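Local coordinates for protein D-alanyl-D-alanine carboxypeptidase (Enterococcus faecalis V583, PDB 5ZHF) that cleaves the terminal D-alanine from peptidoglycan-derived pentapeptides as a zinc-dependent carboxypeptidase linked to vancomycin resistance, at residues V93-R98 with S138-G143; E183-S188 with C211-L216; G172-Y177 with H193-G198. One frame throughout, in Å; residues are numbered along the deposited sequence.

In the fold
Contacts 1 and 3 meet at the zinc ion. Contact 1 supplies His140 and contact 3 supplies His193, whose coordinating atoms, His140 NE2 and His193 ND1, lie 3.1 Å apart; Asp147 and a water complete the site. Glu139 joins the two further, with Glu139 OE1 2.8 Å from His193 NE2 and Glu139 OE2 2.8 Å from Arg176 NE in a salt bridge. Contact 2 lies farther out: its Thr185 side chain is about 12 Å from the zinc. It is tied to contact 3 through Glu213 OE2 and Arg176 NH2, 2.9 Å apart, and its first segment runs between the two strands of contact 3 in sequence.

Contact 1 (V93-R98 with S138-G143); sequences VASGYR and SEHQLG. With ZN (zinc ion), chain C.
Arg98 lays its guanidinium flat on the imidazole of His140, with the planes 10° apart and the centres separated by 3.5 Å. NH2 sits over the middle of the ring; it stacks there and shares no proton with His140 NE2, which is bound to the zinc ion at 2.1 Å. The arginine chain, its CG anti to the carbonyl carbon (chi1 -63°) and extended from there to NE, reaches this place by running past the histidine, with Arg98 CD 3.6 Å from His140 CB. The other ring nitrogen, His140 ND1, donates to Gly96 O over 2.7 Å, and that oxygen lies close to the ring plane. Held by metal on one side and carbonyl on the other, the ring has its rotation fixed, and the carbonyl may polarise it toward the zinc. Alongside, Arg98 N donates to His140 O (3.1 Å). Tyr97 turns a ring edge to the short 3-10 segment, its CE1 3.4 Å from Gln141 O, and water 1 bridges its hydroxyl to that same carbonyl.

One shell out, Ser95 OG accepts from Arg98 NH2 (3.2 Å) nearly in the guanidinium plane. Asp147 uses one oxygen for the zinc and the other for a salt bridge to Arg98 NH2, while substrate-binding Gln103 takes NH1. Ser138 OG accepts from His140 N in an ST turn that leads into the histidine; Ser138, His140 and Asp147 have the spacing of the M15 peptidase motif SxHxxxxxxD.

Segment 93-98 leaves strand 91-95 through a classic beta bulge, Ala94 and Ser95 facing Asp147 on strand 145-150. Val93 packs on helix 74-86, Arg98 touches helix 100-116, and 138-143 feeds into strand 145-150.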
loop_
_atom_site.group_PDB
_atom_site.type_symbol
_atom_site.label_atom_id
_atom_site.label_comp_id
_atom_site.label_asym_id
_atom_site.label_seq_id
_atom_site.Cartn_x
_atom_site.Cartn_y
_atom_site.Cartn_z
ATOM N N VAL A 93 2.011 -11.077 -3.819
ATOM C CA VAL A 93 2.359 -10.054 -2.833
ATOM C C VAL A 93 3.846 -9.778 -2.993
ATOM O O VAL A 93 4.697 -10.553 -2.535
ATOM C CB VAL A 93 2.032 -10.473 -1.397
ATOM C CG1 VAL A 93 2.464 -9.369 -0.412
ATOM C CG2 VAL A 93 0.547 -10.807 -1.236
ATOM N N ALA A 94 4.154 -8.691 -3.675
ATOM C CA ALA A 94 5.550 -8.316 -3.868
ATOM C C ALA A 94 6.185 -7.812 -2.558
ATOM O O ALA A 94 7.369 -8.011 -2.313
ATOM C CB ALA A 94 5.656 -7.287 -4.984
ATOM N N SER A 95 5.394 -7.157 -1.698
ATOM C CA SER A 95 5.928 -6.604 -0.470
ATOM C C SER A 95 4.804 -6.388 0.522
ATOM O O SER A 95 3.797 -5.733 0.195
ATOM C CB SER A 95 6.609 -5.254 -0.730
ATOM O OG SER A 95 7.112 -4.700 0.486
ATOM N N GLY A 96 4.979 -6.918 1.724
ATOM C CA GLY A 96 4.018 -6.714 2.821
ATOM C C GLY A 96 4.675 -5.870 3.916
ATOM O O GLY A 96 5.075 -4.718 3.702
ATOM N N TYR A 97 4.815 -6.476 5.081
ATOM C CA TYR A 97 5.424 -5.831 6.222
ATOM C C TYR A 97 6.876 -5.517 5.939
ATOM O O TYR A 97 7.591 -6.338 5.336
ATOM C CB TYR A 97 5.335 -6.746 7.460
ATOM C CG TYR A 97 6.013 -6.154 8.650
ATOM C CD1 TYR A 97 5.385 -5.163 9.409
ATOM C CD2 TYR A 97 7.284 -6.547 9.007
ATOM C CE1 TYR A 97 6.022 -4.600 10.500
ATOM C CE2 TYR A 97 7.924 -5.985 10.098
ATOM C CZ TYR A 97 7.275 -5.006 10.835
ATOM O OH TYR A 97 7.900 -4.412 11.933
ATOM N N ARG A 98 7.329 -4.356 6.407
ATOM C CA ARG A 98 8.732 -3.984 6.359
ATOM C C ARG A 98 9.195 -3.473 7.707
ATOM O O ARG A 98 8.487 -2.702 8.360
ATOM C CB ARG A 98 8.959 -2.863 5.356
ATOM C CG ARG A 98 8.630 -3.201 3.924
ATOM C CD ARG A 98 8.801 -1.933 3.092
ATOM N NE ARG A 98 8.262 -2.150 1.779
ATOM C CZ ARG A 98 7.875 -1.212 0.926
ATOM N NH1 ARG A 98 7.991 0.089 1.202
ATOM N NH2 ARG A 98 7.353 -1.605 -0.240
ATOM N N SER A 138 5.722 4.746 6.693
ATOM C CA SER A 138 5.203 3.845 5.660
ATOM C C SER A 138 4.101 2.978 6.226
ATOM O O SER A 138 4.266 2.390 7.288
ATOM C CB SER A 138 6.283 2.887 5.160
ATOM O OG SER A 138 5.713 2.024 4.179
ATOM N N GLU A 139 3.012 2.825 5.478
ATOM C CA GLU A 139 2.012 1.850 5.813
ATOM C C GLU A 139 2.582 0.439 5.820
ATOM O O GLU A 139 2.007 -0.439 6.441
ATOM C CB GLU A 139 0.848 1.861 4.832
ATOM C CG GLU A 139 -0.017 3.087 4.885
ATOM C CD GLU A 139 -1.249 2.955 4.029
ATOM O OE1 GLU A 139 -1.209 2.281 2.966
ATOM O OE2 GLU A 139 -2.287 3.519 4.421
ATOM N N HIS A 140 3.670 0.191 5.100
ATOM C CA HIS A 140 4.252 -1.142 5.129
ATOM C C HIS A 140 4.723 -1.539 6.509
ATOM O O HIS A 140 4.765 -2.711 6.828
ATOM C CB HIS A 140 5.353 -1.313 4.100
ATOM C CG HIS A 140 4.839 -1.391 2.697
ATOM N ND1 HIS A 140 4.423 -2.579 2.135
ATOM C CD2 HIS A 140 4.652 -0.435 1.752
ATOM C CE1 HIS A 140 4.005 -2.354 0.899
ATOM N NE2 HIS A 140 4.131 -1.065 0.640
ATOM N N GLN A 141 5.046 -0.568 7.340
ATOM C CA GLN A 141 5.457 -0.869 8.699
ATOM C C GLN A 141 4.279 -1.189 9.646
ATOM O O GLN A 141 4.499 -1.583 10.795
ATOM C CB GLN A 141 6.313 0.267 9.226
ATOM C CG GLN A 141 7.583 0.477 8.426
ATOM C CD GLN A 141 8.354 1.673 8.895
ATOM O OE1 GLN A 141 8.257 2.756 8.296
ATOM N NE2 GLN A 141 9.092 1.514 10.014
ATOM N N LEU A 142 3.046 -1.035 9.175
ATOM C CA LEU A 142 1.876 -1.484 9.932
ATOM C C LEU A 142 1.582 -2.951 9.779
ATOM O O LEU A 142 0.938 -3.546 10.650
ATOM C CB LEU A 142 0.616 -0.743 9.497
ATOM C CG LEU A 142 0.546 0.754 9.756
ATOM C CD1 LEU A 142 -0.571 1.397 8.937
ATOM C CD2 LEU A 142 0.368 0.980 11.245
ATOM N N GLY A 143 1.946 -3.535 8.632
ATOM C CA GLY A 143 1.435 -4.851 8.263
ATOM C C GLY A 143 0.072 -4.810 7.591
ATOM O O GLY A 143 -0.489 -5.866 7.280
HETATM ZN ZN ZN C . 3.633 -0.026 -1.122
HETATM O O HOH W 1 6.531 -1.673 12.750
HETATM O O HOH W 2 8.759 -1.297 10.899
HETATM O O HOH W 3 4.759 1.348 -2.451
#

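Contact 2 (E183-S188 with C211-L216); sequences EITGVS and CLEEYL
Ile184 reaches across to Cys211 and both glutamates of the opposing helix start. Its CG2 branch, lying anti to the backbone N, rests on Cys211 SG at 3.5 Å and on Glu213 CB at 4.0 Å. The longer branch runs to the other glutamate: the Ile184 and Glu214 side chains cross at about a right angle, bringing Ile184 CD1 to 3.5 Å from Glu214 OE2.

Thr185 follows with its two branches doing different work. The methyl CG2 touches Cys211 CB at 3.9 Å and Glu213 OE1 at 3.7 Å, while OG1 turns back on its own chain to accept from Val187 N (3.1 Å), an ST turn just where helix 182-185 ends. Its carbonyl is also used: water 4 donates to Thr185 O and to Glu213 OE2 (2.7 Å from the latter), bridging the two segments. Gly186, with phi of 75°, then takes the chain out of the helix.

Opposite, Cys211 is the N-cap of helix 212-218. Glu214, three residues on, accepts from Cys211 N through the anti lone pair of OE1 at 3.0 Å, the side-chain-to-N-cap half of a capping box. That oxygen also forms a salt bridge with Lys181, just before helix 182-185. Glu213, its chain bent at chi2 (85°), curls its carboxylate beside Thr185, where OE2 has Arg176 and Asn47 as further partners.

The direct touches are thus methyl groups against sulfur, aliphatic carbon and carboxylate oxygens, with the polar link passing through one water. The charges of the glutamates are met by Arg176 and Lys181, which, with the helix N-terminus, probably favour the ionised carboxylates.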
loop_
_atom_site.group_PDB
_atom_site.type_symbol
_atom_site.label_atom_id
_atom_site.label_comp_id
_atom_site.label_asym_id
_atom_site.label_seq_id
_atom_site.Cartn_x
_atom_site.Cartn_y
_atom_site.Cartn_z
ATOM N N GLU A 183 -2.244 15.375 -4.592
ATOM C CA GLU A 183 -2.172 16.643 -3.880
ATOM C C GLU A 183 -2.697 16.580 -2.425
ATOM O O GLU A 183 -2.479 17.506 -1.636
ATOM C CB GLU A 183 -2.876 17.739 -4.700
ATOM C CG GLU A 183 -2.212 17.979 -6.063
ATOM C CD GLU A 183 -2.888 19.048 -6.928
ATOM O OE1 GLU A 183 -4.073 19.364 -6.698
ATOM O OE2 GLU A 183 -2.223 19.564 -7.866
ATOM N N ILE A 184 -3.371 15.484 -2.064
ATOM C CA ILE A 184 -3.823 15.264 -0.712
ATOM C C ILE A 184 -2.934 14.209 -0.032
ATOM O O ILE A 184 -2.458 14.437 1.084
ATOM C CB ILE A 184 -5.320 14.871 -0.693
ATOM C CG1 ILE A 184 -6.178 16.054 -1.168
ATOM C CG2 ILE A 184 -5.735 14.435 0.705
ATOM C CD1 ILE A 184 -7.562 15.670 -1.634
ATOM N N THR A 185 -2.671 13.096 -0.709
ATOM C CA THR A 185 -1.877 12.001 -0.107
ATOM C C THR A 185 -0.372 12.299 -0.014
ATOM O O THR A 185 0.327 11.725 0.830
ATOM C CB THR A 185 -1.992 10.686 -0.908
ATOM O OG1 THR A 185 -1.435 10.874 -2.214
ATOM C CG2 THR A 185 -3.407 10.223 -0.993
ATOM N N GLY A 186 0.118 13.162 -0.897
ATOM C CA GLY A 186 1.532 13.413 -1.041
ATOM C C GLY A 186 2.311 12.320 -1.750
ATOM O O GLY A 186 3.544 12.340 -1.748
ATOM N N VAL A 187 1.607 11.387 -2.394
ATOM C CA VAL A 187 2.245 10.216 -2.979
ATOM C C VAL A 187 1.802 10.079 -4.427
ATOM O O VAL A 187 0.633 10.287 -4.759
ATOM C CB VAL A 187 1.890 8.947 -2.149
ATOM C CG1 VAL A 187 2.560 7.706 -2.736
ATOM C CG2 VAL A 187 2.301 9.144 -0.687
ATOM N N SER A 188 2.750 9.701 -5.287
ATOM C CA SER A 188 2.498 9.479 -6.702
ATOM C C SER A 188 1.596 8.260 -6.932
ATOM O O SER A 188 1.304 7.491 -6.016
ATOM C CB SER A 188 3.823 9.275 -7.445
ATOM O OG SER A 188 4.725 10.355 -7.201
ATOM N N CYS A 211 -9.668 9.425 -1.072
ATOM C CA CYS A 211 -8.502 8.827 -0.435
ATOM C C CYS A 211 -8.769 8.755 1.072
ATOM O O CYS A 211 -9.735 9.338 1.572
ATOM C CB CYS A 211 -7.224 9.613 -0.750
ATOM S SG CYS A 211 -7.129 11.315 -0.105
ATOM N N LEU A 212 -7.936 8.003 1.780
ATOM C CA LEU A 212 -8.137 7.753 3.190
ATOM C C LEU A 212 -8.170 9.044 4.033
ATOM O O LEU A 212 -9.030 9.206 4.907
ATOM C CB LEU A 212 -7.061 6.808 3.712
ATOM C CG LEU A 212 -7.214 6.371 5.174
ATOM C CD1 LEU A 212 -8.571 5.732 5.454
ATOM C CD2 LEU A 212 -6.061 5.448 5.559
ATOM N N GLU A 213 -7.258 9.959 3.738
ATOM C CA GLU A 213 -7.198 11.228 4.454
ATOM C C GLU A 213 -8.528 11.993 4.409
ATOM O O GLU A 213 -8.973 12.518 5.441
ATOM C CB GLU A 213 -6.081 12.104 3.904
ATOM C CG GLU A 213 -4.685 11.686 4.300
ATOM C CD GLU A 213 -4.052 10.613 3.413
ATOM O OE1 GLU A 213 -4.710 10.100 2.451
ATOM O OE2 GLU A 213 -2.887 10.273 3.697
ATOM N N GLU A 214 -9.137 12.054 3.224
ATOM C CA GLU A 214 -10.448 12.712 3.021
ATOM C C GLU A 214 -11.537 12.020 3.807
ATOM O O GLU A 214 -12.360 12.682 4.461
ATOM C CB GLU A 214 -10.850 12.690 1.546
ATOM C CG GLU A 214 -10.045 13.595 0.655
ATOM C CD GLU A 214 -10.441 13.448 -0.808
ATOM O OE1 GLU A 214 -10.345 12.327 -1.340
ATOM O OE2 GLU A 214 -10.859 14.444 -1.430
ATOM N N TYR A 215 -11.543 10.682 3.746
ATOM C CA TYR A 215 -12.530 9.891 4.465
ATOM C C TYR A 215 -12.477 10.180 5.962
ATOM O O TYR A 215 -13.518 10.413 6.604
ATOM C CB TYR A 215 -12.298 8.400 4.220
ATOM C CG TYR A 215 -13.287 7.507 4.919
ATOM C CD1 TYR A 215 -14.598 7.412 4.466
ATOM C CD2 TYR A 215 -12.918 6.761 6.034
ATOM C CE1 TYR A 215 -15.502 6.587 5.088
ATOM C CE2 TYR A 215 -13.829 5.945 6.674
ATOM C CZ TYR A 215 -15.110 5.854 6.182
ATOM O OH TYR A 215 -16.031 5.045 6.776
ATOM N N LEU A 216 -11.272 10.145 6.512
ATOM C CA LEU A 216 -11.072 10.381 7.937
ATOM C C LEU A 216 -11.428 11.810 8.319
ATOM O O LEU A 216 -12.060 12.015 9.345
ATOM C CB LEU A 216 -9.648 10.056 8.371
ATOM C CG LEU A 216 -9.299 8.569 8.234
ATOM C CD1 LEU A 216 -7.825 8.349 8.522
ATOM C CD2 LEU A 216 -10.198 7.684 9.101
HETATM O O HOH W 4 -0.644 9.466 2.378
#

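Contact 3 (G172-Y177 with H193-G198); sequences GFIRRY and HYRYVG. With ZN (zinc ion), chain C.
Ile174 and Arg195 form the hydrogen-bonded pair at the centre of two antiparallel strands, with Ile174 N to Arg195 O at 2.9 Å and Arg195 N to Ile174 O at 3.0 Å. At one end Gly172 O is gripped twice: Val197 N approaches almost straight on (C=O...N 176°, 2.9 Å), and Gly198 N comes in the carbonyl plane, on a lone pair of that oxygen. At the other end the bond from Arg176 N to His193 O is weak, but water 5 joins that carbonyl to Tyr177 N.

Strand 173-175 is an outer strand of the four-stranded sheet, and 193-196 lies between it and 145-150. With CG anti to the backbone N (chi1 -178°), His193 brings ND1 to the zinc at 2.0 Å; with Glu190, the inferred proton donor/acceptor, it makes the ExxH element of this peptidase family.

Among the aromatics, Tyr196 presents its edge to the face of Phe173 (T-shaped, centroids 5.3 Å apart), and its CB also lies over that face. Tyr194 takes Arg175 CA over its own face, a CH-pi contact 3.9 Å from the centroid. Tyr177 CE2 sits over one face of His193, near the rim and 3.5 Å from His193 CD2, with the rings at 43°.

Of the charged groups, Arg176 runs beside His193, its CB at the imidazole edge. Glu139 takes His193 NE2 with one oxygen and both Arg176 and Arg195 with the other.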
loop_
_atom_site.group_PDB
_atom_site.type_symbol
_atom_site.label_atom_id
_atom_site.label_comp_id
_atom_site.label_asym_id
_atom_site.label_seq_id
_atom_site.Cartn_x
_atom_site.Cartn_y
_atom_site.Cartn_z
ATOM N N GLY A 172 -12.115 -5.274 1.603
ATOM C CA GLY A 172 -11.633 -4.370 2.624
ATOM C C GLY A 172 -10.354 -3.621 2.288
ATOM O O GLY A 172 -9.766 -3.011 3.160
ATOM N N PHE A 173 -9.887 -3.694 1.036
ATOM C CA PHE A 173 -8.666 -3.012 0.650
ATOM C C PHE A 173 -8.958 -1.837 -0.287
ATOM O O PHE A 173 -9.831 -1.925 -1.151
ATOM C CB PHE A 173 -7.713 -3.979 -0.082
ATOM C CG PHE A 173 -7.154 -5.057 0.777
ATOM C CD1 PHE A 173 -7.874 -6.213 1.014
ATOM C CD2 PHE A 173 -5.880 -4.939 1.335
ATOM C CE1 PHE A 173 -7.336 -7.221 1.796
ATOM C CE2 PHE A 173 -5.335 -5.942 2.127
ATOM C CZ PHE A 173 -6.073 -7.087 2.347
ATOM N N ILE A 174 -8.209 -0.758 -0.129
ATOM C CA ILE A 174 -8.311 0.411 -0.998
ATOM C C ILE A 174 -7.027 0.660 -1.778
ATOM O O ILE A 174 -5.902 0.362 -1.306
ATOM C CB ILE A 174 -8.715 1.693 -0.228
ATOM C CG1 ILE A 174 -7.683 2.048 0.867
ATOM C CG2 ILE A 174 -10.083 1.493 0.387
ATOM C CD1 ILE A 174 -8.010 3.307 1.665
ATOM N N ARG A 175 -7.221 1.216 -2.981
ATOM C CA ARG A 175 -6.140 1.748 -3.788
ATOM C C ARG A 175 -5.704 3.027 -3.088
ATOM O O ARG A 175 -6.350 4.078 -3.204
ATOM C CB ARG A 175 -6.619 2.011 -5.221
ATOM C CG ARG A 175 -5.519 2.454 -6.156
ATOM C CD ARG A 175 -6.092 2.799 -7.508
ATOM N NE ARG A 175 -5.055 3.244 -8.440
ATOM C CZ ARG A 175 -5.236 3.364 -9.759
ATOM N NH1 ARG A 175 -6.394 3.040 -10.325
ATOM N NH2 ARG A 175 -4.237 3.775 -10.523
ATOM N N ARG A 176 -4.648 2.902 -2.301
ATOM C CA ARG A 176 -4.328 3.904 -1.291
ATOM C C ARG A 176 -3.898 5.246 -1.866
ATOM O O ARG A 176 -4.147 6.294 -1.246
ATOM C CB ARG A 176 -3.209 3.381 -0.418
ATOM C CG ARG A 176 -2.789 4.285 0.718
ATOM C CD ARG A 176 -3.923 4.536 1.670
ATOM N NE ARG A 176 -3.511 5.385 2.775
ATOM C CZ ARG A 176 -3.509 6.721 2.771
ATOM N NH1 ARG A 176 -3.816 7.414 1.669
ATOM N NH2 ARG A 176 -3.160 7.367 3.880
ATOM N N TYR A 177 -3.202 5.199 -2.995
ATOM C CA TYR A 177 -2.568 6.383 -3.589
ATOM C C TYR A 177 -3.045 6.570 -5.031
ATOM O O TYR A 177 -2.291 6.337 -5.971
ATOM C CB TYR A 177 -1.057 6.257 -3.518
ATOM C CG TYR A 177 -0.502 6.022 -2.125
ATOM C CD1 TYR A 177 -0.775 6.913 -1.074
ATOM C CD2 TYR A 177 0.276 4.893 -1.840
ATOM C CE1 TYR A 177 -0.254 6.708 0.192
ATOM C CE2 TYR A 177 0.799 4.681 -0.564
ATOM C CZ TYR A 177 0.517 5.576 0.454
ATOM O OH TYR A 177 1.047 5.358 1.724
ATOM N N HIS A 193 -0.137 -0.491 -4.668
ATOM C CA HIS A 193 -0.124 -0.367 -3.188
ATOM C C HIS A 193 -1.566 -0.331 -2.633
ATOM O O HIS A 193 -2.291 0.648 -2.829
ATOM C CB HIS A 193 0.667 0.856 -2.748
ATOM C CG HIS A 193 0.752 1.021 -1.266
ATOM N ND1 HIS A 193 1.915 0.825 -0.551
ATOM C CD2 HIS A 193 -0.195 1.363 -0.362
ATOM C CE1 HIS A 193 1.681 1.063 0.728
ATOM N NE2 HIS A 193 0.411 1.413 0.866
ATOM N N TYR A 194 -1.951 -1.419 -1.962
ATOM C CA TYR A 194 -3.285 -1.623 -1.387
ATOM C C TYR A 194 -3.226 -1.691 0.147
ATOM O O TYR A 194 -2.337 -2.331 0.726
ATOM C CB TYR A 194 -3.980 -2.844 -2.031
ATOM C CG TYR A 194 -4.555 -2.402 -3.355
ATOM C CD1 TYR A 194 -3.740 -2.215 -4.470
ATOM C CD2 TYR A 194 -5.903 -2.039 -3.468
ATOM C CE1 TYR A 194 -4.268 -1.733 -5.676
ATOM C CE2 TYR A 194 -6.430 -1.553 -4.647
ATOM C CZ TYR A 194 -5.612 -1.373 -5.752
ATOM O OH TYR A 194 -6.186 -0.857 -6.890
ATOM N N ARG A 195 -4.178 -0.994 0.782
ATOM C CA ARG A 195 -4.226 -0.810 2.248
ATOM C C ARG A 195 -5.516 -1.403 2.758
ATOM O O ARG A 195 -6.592 -1.115 2.215
ATOM C CB ARG A 195 -4.165 0.687 2.577
ATOM C CG ARG A 195 -4.621 1.113 3.968
ATOM C CD ARG A 195 -3.807 0.501 5.096
ATOM N NE ARG A 195 -4.547 0.716 6.334
ATOM C CZ ARG A 195 -4.473 1.770 7.122
ATOM N NH1 ARG A 195 -3.599 2.749 6.902
ATOM N NH2 ARG A 195 -5.268 1.815 8.198
ATOM N N TYR A 196 -5.416 -2.237 3.791
ATOM C CA TYR A 196 -6.596 -2.769 4.438
ATOM C C TYR A 196 -7.179 -1.728 5.404
ATOM O O TYR A 196 -6.492 -1.285 6.333
ATOM C CB TYR A 196 -6.286 -4.021 5.233
ATOM C CG TYR A 196 -7.540 -4.629 5.827
ATOM C CD1 TYR A 196 -8.421 -5.365 5.041
ATOM C CD2 TYR A 196 -7.878 -4.403 7.172
ATOM C CE1 TYR A 196 -9.577 -5.918 5.578
ATOM C CE2 TYR A 196 -9.034 -4.950 7.718
ATOM C CZ TYR A 196 -9.877 -5.694 6.933
ATOM O OH TYR A 196 -11.016 -6.260 7.470
ATOM N N VAL A 197 -8.442 -1.387 5.168
ATOM C CA VAL A 197 -9.240 -0.581 6.118
ATOM C C VAL A 197 -10.525 -1.263 6.609
ATOM O O VAL A 197 -11.221 -0.712 7.500
ATOM C CB VAL A 197 -9.580 0.773 5.495
ATOM C CG1 VAL A 197 -8.322 1.590 5.315
ATOM C CG2 VAL A 197 -10.357 0.621 4.195
ATOM N N GLY A 198 -10.877 -2.417 6.031
ATOM C CA GLY A 198 -12.131 -3.114 6.314
ATOM C C GLY A 198 -13.163 -2.810 5.272
ATOM O O GLY A 198 -13.113 -1.777 4.599
HETATM ZN ZN ZN C . 3.633 -0.026 -1.122
HETATM O O HOH W 5 -2.375 2.931 -4.461
HETATM O O HOH W 3 4.759 1.348 -2.451
#